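Local coordinates for protein beta-N-acetylhexosaminidase (Thermotoga neapolitana, PDB 5BZA) that probably hydrolyses terminal non-reducing N-acetyl-D-hexosamine residues in N-acetyl-beta-D-hexosaminides, as a member of glycosyl hydrolase family 3, at residues F45-R54 with N321-E330. Residues are numbered along the deposited sequence; the frame is centred on the assembly and turned at random.
Sequences FLDFMNFLSR and NSGLIAEVAE. With CD (cadmium ion), chain S.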
ATOM      1  N   PHE B  45       5.226 -11.082  -5.638  1.00  8.57           N
ATOM      2  CA  PHE B  45       4.054 -11.190  -4.778  1.00  8.90           C
ATOM      3  C   PHE B  45       2.767 -11.467  -5.590  1.00 10.99           C
ATOM      4  O   PHE B  45       2.060 -12.462  -5.352  1.00 11.76           O
ATOM      5  CB  PHE B  45       3.954  -9.904  -3.924  1.00  8.39           C
ATOM      6  CG  PHE B  45       2.654  -9.766  -3.185  1.00 11.54           C
ATOM      7  CD1 PHE B  45       2.274 -10.706  -2.232  1.00 11.57           C
ATOM      8  CD2 PHE B  45       1.774  -8.718  -3.490  1.00 12.13           C
ATOM      9  CE1 PHE B  45       1.032 -10.595  -1.562  1.00 11.03           C
ATOM     10  CE2 PHE B  45       0.539  -8.587  -2.830  1.00 10.85           C
ATOM     11  CZ  PHE B  45       0.170  -9.542  -1.867  1.00 10.26           C
ATOM     12  N   LEU B  46       2.514 -10.654  -6.621  1.00 11.23           N
ATOM     13  CA  LEU B  46       1.318 -10.813  -7.446  1.00 11.07           C
ATOM     14  C   LEU B  46       1.284 -12.148  -8.188  1.00 10.24           C
ATOM     15  O   LEU B  46       0.219 -12.817  -8.239  1.00  9.92           O
ATOM     16  CB  LEU B  46       1.214  -9.657  -8.464  1.00  8.62           C
ATOM     17  CG  LEU B  46       1.041  -8.278  -7.856  1.00  9.53           C
ATOM     18  CD1 LEU B  46       1.041  -7.182  -8.941  1.00  9.73           C
ATOM     19  CD2 LEU B  46      -0.247  -8.235  -7.041  1.00 10.95           C
ATOM     20  N   ASP B  47       2.430 -12.558  -8.751  1.00 10.46           N
ATOM     21  CA  ASP B  47       2.465 -13.830  -9.439  1.00  8.46           C
ATOM     22  C   ASP B  47       2.221 -14.992  -8.450  1.00  9.70           C
ATOM     23  O   ASP B  47       1.531 -15.974  -8.786  1.00 11.77           O
ATOM     24  CB  ASP B  47       3.794 -14.023 -10.182  1.00 11.12           C
ATOM     25  CG  ASP B  47       3.755 -15.223 -11.159  1.00 14.17           C
ATOM     26  OD1 ASP B  47       2.668 -15.511 -11.729  1.00 13.38           O
ATOM     27  OD2 ASP B  47       4.798 -15.890 -11.361  1.00 16.89           O
ATOM     28  N   PHE B  48       2.788 -14.901  -7.240  1.00 10.91           N
ATOM     29  CA  PHE B  48       2.536 -15.899  -6.162  1.00 10.66           C
ATOM     30  C   PHE B  48       1.032 -15.950  -5.812  1.00 10.03           C
ATOM     31  O   PHE B  48       0.436 -17.024  -5.797  1.00  7.96           O
ATOM     32  CB  PHE B  48       3.383 -15.551  -4.920  1.00  8.55           C
ATOM     33  CG  PHE B  48       3.540 -16.674  -3.899  1.00 11.96           C
ATOM     34  CD1 PHE B  48       3.071 -17.955  -4.142  1.00  9.12           C
ATOM     35  CD2 PHE B  48       4.227 -16.426  -2.704  1.00 10.15           C
ATOM     36  CE1 PHE B  48       3.271 -18.978  -3.212  1.00  9.74           C
ATOM     37  CE2 PHE B  48       4.434 -17.424  -1.772  1.00  8.26           C
ATOM     38  CZ  PHE B  48       3.950 -18.707  -2.018  1.00  9.91           C
ATOM     39  N   MET B  49       0.407 -14.797  -5.551  1.00  6.49           N
ATOM     40  CA  MET B  49      -1.034 -14.785  -5.266  1.00 11.73           C
ATOM     41  C   MET B  49      -1.852 -15.445  -6.407  1.00 12.66           C
ATOM     42  O   MET B  49      -2.804 -16.203  -6.156  1.00 13.91           O
ATOM     43  CB  MET B  49      -1.538 -13.360  -5.039  1.00  9.21           C
ATOM     44  CG  MET B  49      -1.018 -12.754  -3.785  1.00 14.89           C
ATOM     45  SD  MET B  49      -1.345 -13.666  -2.228  1.00 13.56           S
ATOM     46  CE  MET B  49      -3.126 -13.663  -2.170  1.00 12.01           C
ATOM     47  N   ASN B  50      -1.461 -15.174  -7.651  1.00 12.53           N
ATOM     48  CA  ASN B  50      -2.115 -15.805  -8.797  1.00 15.70           C
ATOM     49  C   ASN B  50      -1.918 -17.347  -8.786  1.00 13.90           C
ATOM     50  O   ASN B  50      -2.850 -18.122  -9.005  1.00  7.60           O
ATOM     51  CB  ASN B  50      -1.580 -15.188 -10.110  1.00 15.07           C
ATOM     52  CG  ASN B  50      -2.398 -15.569 -11.305  1.00 15.53           C
ATOM     53  OD1 ASN B  50      -3.628 -15.537 -11.259  1.00 25.86           O
ATOM     54  ND2 ASN B  50      -1.734 -15.887 -12.404  1.00 22.01           N
ATOM     55  N   PHE B  51      -0.684 -17.788  -8.569  1.00 14.53           N
ATOM     56  CA  PHE B  51      -0.420 -19.201  -8.361  1.00 14.14           C
ATOM     57  C   PHE B  51      -1.298 -19.801  -7.228  1.00 16.38           C
ATOM     58  O   PHE B  51      -1.867 -20.904  -7.383  1.00 15.22           O
ATOM     59  CB  PHE B  51       1.064 -19.425  -8.080  1.00 13.35           C
ATOM     60  CG  PHE B  51       1.407 -20.847  -7.794  1.00 14.50           C
ATOM     61  CD1 PHE B  51       1.604 -21.744  -8.827  1.00 15.76           C
ATOM     62  CD2 PHE B  51       1.500 -21.296  -6.475  1.00 17.07           C
ATOM     63  CE1 PHE B  51       1.901 -23.065  -8.558  1.00 17.82           C
ATOM     64  CE2 PHE B  51       1.803 -22.622  -6.189  1.00 18.03           C
ATOM     65  CZ  PHE B  51       2.004 -23.511  -7.228  1.00 19.85           C
ATOM     66  N   LEU B  52      -1.417 -19.105  -6.099  1.00 12.83           N
ATOM     67  CA  LEU B  52      -2.157 -19.675  -4.966  1.00 13.77           C
ATOM     68  C   LEU B  52      -3.629 -19.830  -5.309  1.00 15.25           C
ATOM     69  O   LEU B  52      -4.243 -20.836  -4.940  1.00 14.88           O
ATOM     70  CB  LEU B  52      -1.989 -18.814  -3.706  1.00 13.19           C
ATOM     71  CG  LEU B  52      -0.561 -18.803  -3.136  1.00 13.11           C
ATOM     72  CD1 LEU B  52      -0.401 -17.762  -2.003  1.00 10.76           C
ATOM     73  CD2 LEU B  52      -0.196 -20.185  -2.679  1.00 10.21           C
ATOM     74  N   SER B  53      -4.176 -18.878  -6.076  1.00 15.89           N
ATOM     75  CA  SER B  53      -5.616 -18.926  -6.451  1.00 15.60           C
ATOM     76  C   SER B  53      -5.999 -20.167  -7.276  1.00 16.74           C
ATOM     77  O   SER B  53      -7.163 -20.585  -7.320  1.00 20.37           O
ATOM     78  CB  SER B  53      -6.010 -17.681  -7.225  1.00 19.37           C
ATOM     79  OG  SER B  53      -5.629 -17.821  -8.593  1.00 21.34           O
ATOM     80  N   ARG B  54      -5.016 -20.719  -7.966  1.00 16.91           N
ATOM     81  CA  ARG B  54      -5.213 -21.856  -8.842  1.00 18.42           C
ATOM     82  C   ARG B  54      -4.857 -23.218  -8.229  1.00 20.43           C
ATOM     83  O   ARG B  54      -5.048 -24.279  -8.834  1.00 23.82           O
ATOM     84  CB  ARG B  54      -4.366 -21.586 -10.065  1.00 21.51           C
ATOM     85  CG  ARG B  54      -4.873 -20.352 -10.723  1.00 24.20           C
ATOM     86  CD  ARG B  54      -3.982 -19.947 -11.854  1.00 33.99           C
ATOM     87  NE  ARG B  54      -4.741 -19.127 -12.776  1.00 37.95           N
ATOM     88  CZ  ARG B  54      -4.381 -18.922 -14.032  1.00 43.75           C
ATOM     89  NH1 ARG B  54      -3.236 -19.448 -14.484  1.00 44.68           N
ATOM     90  NH2 ARG B  54      -5.169 -18.190 -14.820  1.00 44.95           N
ATOM     91  N   ASN B 321      -8.438 -11.542  -4.638  1.00 21.92           N
ATOM     92  CA  ASN B 321      -7.059 -11.978  -4.809  1.00 20.00           C
ATOM     93  C   ASN B 321      -6.331 -11.056  -5.819  1.00 17.79           C
ATOM     94  O   ASN B 321      -6.645 -11.070  -7.001  1.00 16.52           O
ATOM     95  CB  ASN B 321      -7.022 -13.452  -5.246  1.00 20.62           C
ATOM     96  CG  ASN B 321      -5.636 -14.056  -5.170  1.00 17.80           C
ATOM     97  OD1 ASN B 321      -4.665 -13.385  -5.395  1.00 20.63           O
ATOM     98  ND2 ASN B 321      -5.550 -15.335  -4.884  1.00 21.69           N
ATOM     99  N   SER B 322      -5.369 -10.258  -5.329  1.00 14.16           N
ATOM    100  CA  SER B 322      -4.619  -9.305  -6.146  1.00 12.93           C
ATOM    101  C   SER B 322      -3.799  -9.992  -7.275  1.00 11.40           C
ATOM    102  O   SER B 322      -3.224  -9.328  -8.142  1.00  9.54           O
ATOM    103  CB  SER B 322      -3.745  -8.421  -5.247  1.00  9.47           C
ATOM    104  OG  SER B 322      -2.742  -9.149  -4.526  1.00 10.78           O
ATOM    105  N   GLY B 323      -3.792 -11.321  -7.299  1.00 10.97           N
ATOM    106  CA  GLY B 323      -3.153 -12.045  -8.381  1.00 10.51           C
ATOM    107  C   GLY B 323      -3.792 -11.844  -9.762  1.00 13.82           C
ATOM    108  O   GLY B 323      -3.234 -12.229 -10.795  1.00 12.87           O
ATOM    109  N   LEU B 324      -4.988 -11.281  -9.773  1.00 15.41           N
ATOM    110  CA  LEU B 324      -5.662 -10.932 -11.007  1.00 16.97           C
ATOM    111  C   LEU B 324      -4.741 -10.025 -11.825  1.00 12.43           C
ATOM    112  O   LEU B 324      -4.726 -10.077 -13.072  1.00 12.12           O
ATOM    113  CB  LEU B 324      -7.015 -10.255 -10.706  1.00 14.46           C
ATOM    114  CG  LEU B 324      -6.965  -8.867 -10.065  1.00 15.60           C
ATOM    115  CD1 LEU B 324      -7.012  -7.687 -11.111  1.00 13.31           C
ATOM    116  CD2 LEU B 324      -8.029  -8.740  -8.962  1.00 15.00           C
ATOM    117  N   ILE B 325      -3.984  -9.182 -11.121  1.00 10.98           N
ATOM    118  CA  ILE B 325      -3.063  -8.285 -11.819  1.00 10.09           C
ATOM    119  C   ILE B 325      -2.033  -9.121 -12.614  1.00 10.36           C
ATOM    120  O   ILE B 325      -1.814  -8.907 -13.831  1.00 11.09           O
ATOM    121  CB  ILE B 325      -2.408  -7.331 -10.830  1.00  9.23           C
ATOM    122  CG1 ILE B 325      -3.526  -6.469 -10.217  1.00 12.90           C
ATOM    123  CG2 ILE B 325      -1.316  -6.498 -11.509  1.00  9.75           C
ATOM    124  CD1 ILE B 325      -3.075  -5.485  -9.096  1.00 11.67           C
ATOM    125  N   ALA B 326      -1.500 -10.143 -11.961  1.00 11.29           N
ATOM    126  CA  ALA B 326      -0.580 -11.051 -12.646  1.00 12.35           C
ATOM    127  C   ALA B 326      -1.266 -11.610 -13.906  1.00 12.87           C
ATOM    128  O   ALA B 326      -0.687 -11.635 -15.005  1.00 16.01           O
ATOM    129  CB  ALA B 326      -0.120 -12.210 -11.684  1.00 10.98           C
ATOM    130  N   GLU B 327      -2.537 -11.963 -13.746  1.00 14.02           N
ATOM    131  CA  GLU B 327      -3.302 -12.589 -14.800  1.00 16.54           C
ATOM    132  C   GLU B 327      -3.452 -11.639 -15.992  1.00 17.47           C
ATOM    133  O   GLU B 327      -3.246 -12.031 -17.148  1.00 14.48           O
ATOM    134  CB  GLU B 327      -4.669 -12.999 -14.275  1.00 17.02           C
ATOM    135  CG  GLU B 327      -5.486 -13.752 -15.273  1.00 22.64           C
ATOM    136  CD  GLU B 327      -4.986 -15.140 -15.508  1.00 31.23           C
ATOM    137  OE1 GLU B 327      -3.949 -15.517 -14.899  1.00 33.19           O
ATOM    138  OE2 GLU B 327      -5.609 -15.836 -16.345  1.00 31.79           O
ATOM    139  N   VAL B 328      -3.771 -10.384 -15.690  1.00 13.68           N
ATOM    140  CA  VAL B 328      -3.979  -9.387 -16.735  1.00 12.55           C
ATOM    141  C   VAL B 328      -2.667  -9.263 -17.475  1.00 15.08           C
ATOM    142  O   VAL B 328      -2.642  -9.307 -18.727  1.00 17.13           O
ATOM    143  CB  VAL B 328      -4.436  -8.019 -16.126  1.00 11.44           C
ATOM    144  CG1 VAL B 328      -4.250  -6.843 -17.078  1.00 10.81           C
ATOM    145  CG2 VAL B 328      -5.887  -8.109 -15.649  1.00 12.60           C
ATOM    146  N   ALA B 329      -1.577  -9.165 -16.700  1.00 12.42           N
ATOM    147  CA  ALA B 329      -0.269  -8.918 -17.285  1.00 13.22           C
ATOM    148  C   ALA B 329       0.023 -10.081 -18.196  1.00 13.54           C
ATOM    149  O   ALA B 329       0.517  -9.905 -19.327  1.00 15.52           O
ATOM    150  CB  ALA B 329       0.806  -8.761 -16.209  1.00 12.67           C
ATOM    151  N   GLU B 330      -0.378 -11.268 -17.751  1.00 14.21           N
ATOM    152  CA  GLU B 330      -0.100 -12.484 -18.514  1.00 16.88           C
ATOM    153  C   GLU B 330      -0.866 -12.474 -19.856  1.00 18.89           C
ATOM    154  O   GLU B 330      -0.331 -12.861 -20.883  1.00 18.39           O
ATOM    155  CB  GLU B 330      -0.411 -13.729 -17.658  1.00 19.50           C
ATOM    156  CG  GLU B 330      -0.292 -15.061 -18.375  1.00 25.61           C
ATOM    157  CD  GLU B 330      -0.168 -16.311 -17.451  1.00 33.15           C
ATOM    158  OE1 GLU B 330       0.020 -16.246 -16.183  1.00 29.41           O
ATOM    159  OE2 GLU B 330      -0.277 -17.413 -18.033  1.00 41.87           O
TER
HETATM  160 CD    CD S 507      -3.155 -17.573 -16.454  1.00 71.18          CD
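N50 lays its side chain over the first turns of helix 323-331, a knob in the hole formed by G323, A326, E327 and E330. Its helix, 42-54, follows the second strand of the family 3 TIM-barrel domain. Helix 323-331 leads on toward the C-terminal domain, whose helix 452-463 lies close by. The two helix segments cross at -99°, with axes 7.1 Å apart. G323 permits this closeness: a CB there would clash with N50 N, and its CA instead makes a CA-H...O contact with L46 O. A326 CB packs on N50 CB at 3.7 Å. L46 sends its two methyls different ways, CD1 to I325 CG2 at 3.6 Å and CD2 to S322.

N321 has CG anti to its own N (chi1 -168°), which carries the amide across M49. N321 OD1 accepts from G323 N (2.9 Å), a capping bond at the start of the helix, while N321 ND2 donates to M49 O (3.1 Å). That donor stands above the carbonyl plane, on the face opposite S53 N, which also bonds M49 O. An alanine in place of N321 would remove both hydrogen bonds of the side-chain amide, and is likely to leave G323 N without its cap and M49 O with one donor fewer.

At the far end, N50 ND2 gives E327 OE1 a weak bond. It also lies over one face of the R54 guanidinium. E327 has a further salt bridge to R331. R54 NH2 pairs with E327 OE2 at 2.8 Å, the guanidinium and carboxylate planes 69° apart, and a modelled cadmium ion sits 2.7 Å from E327 OE1.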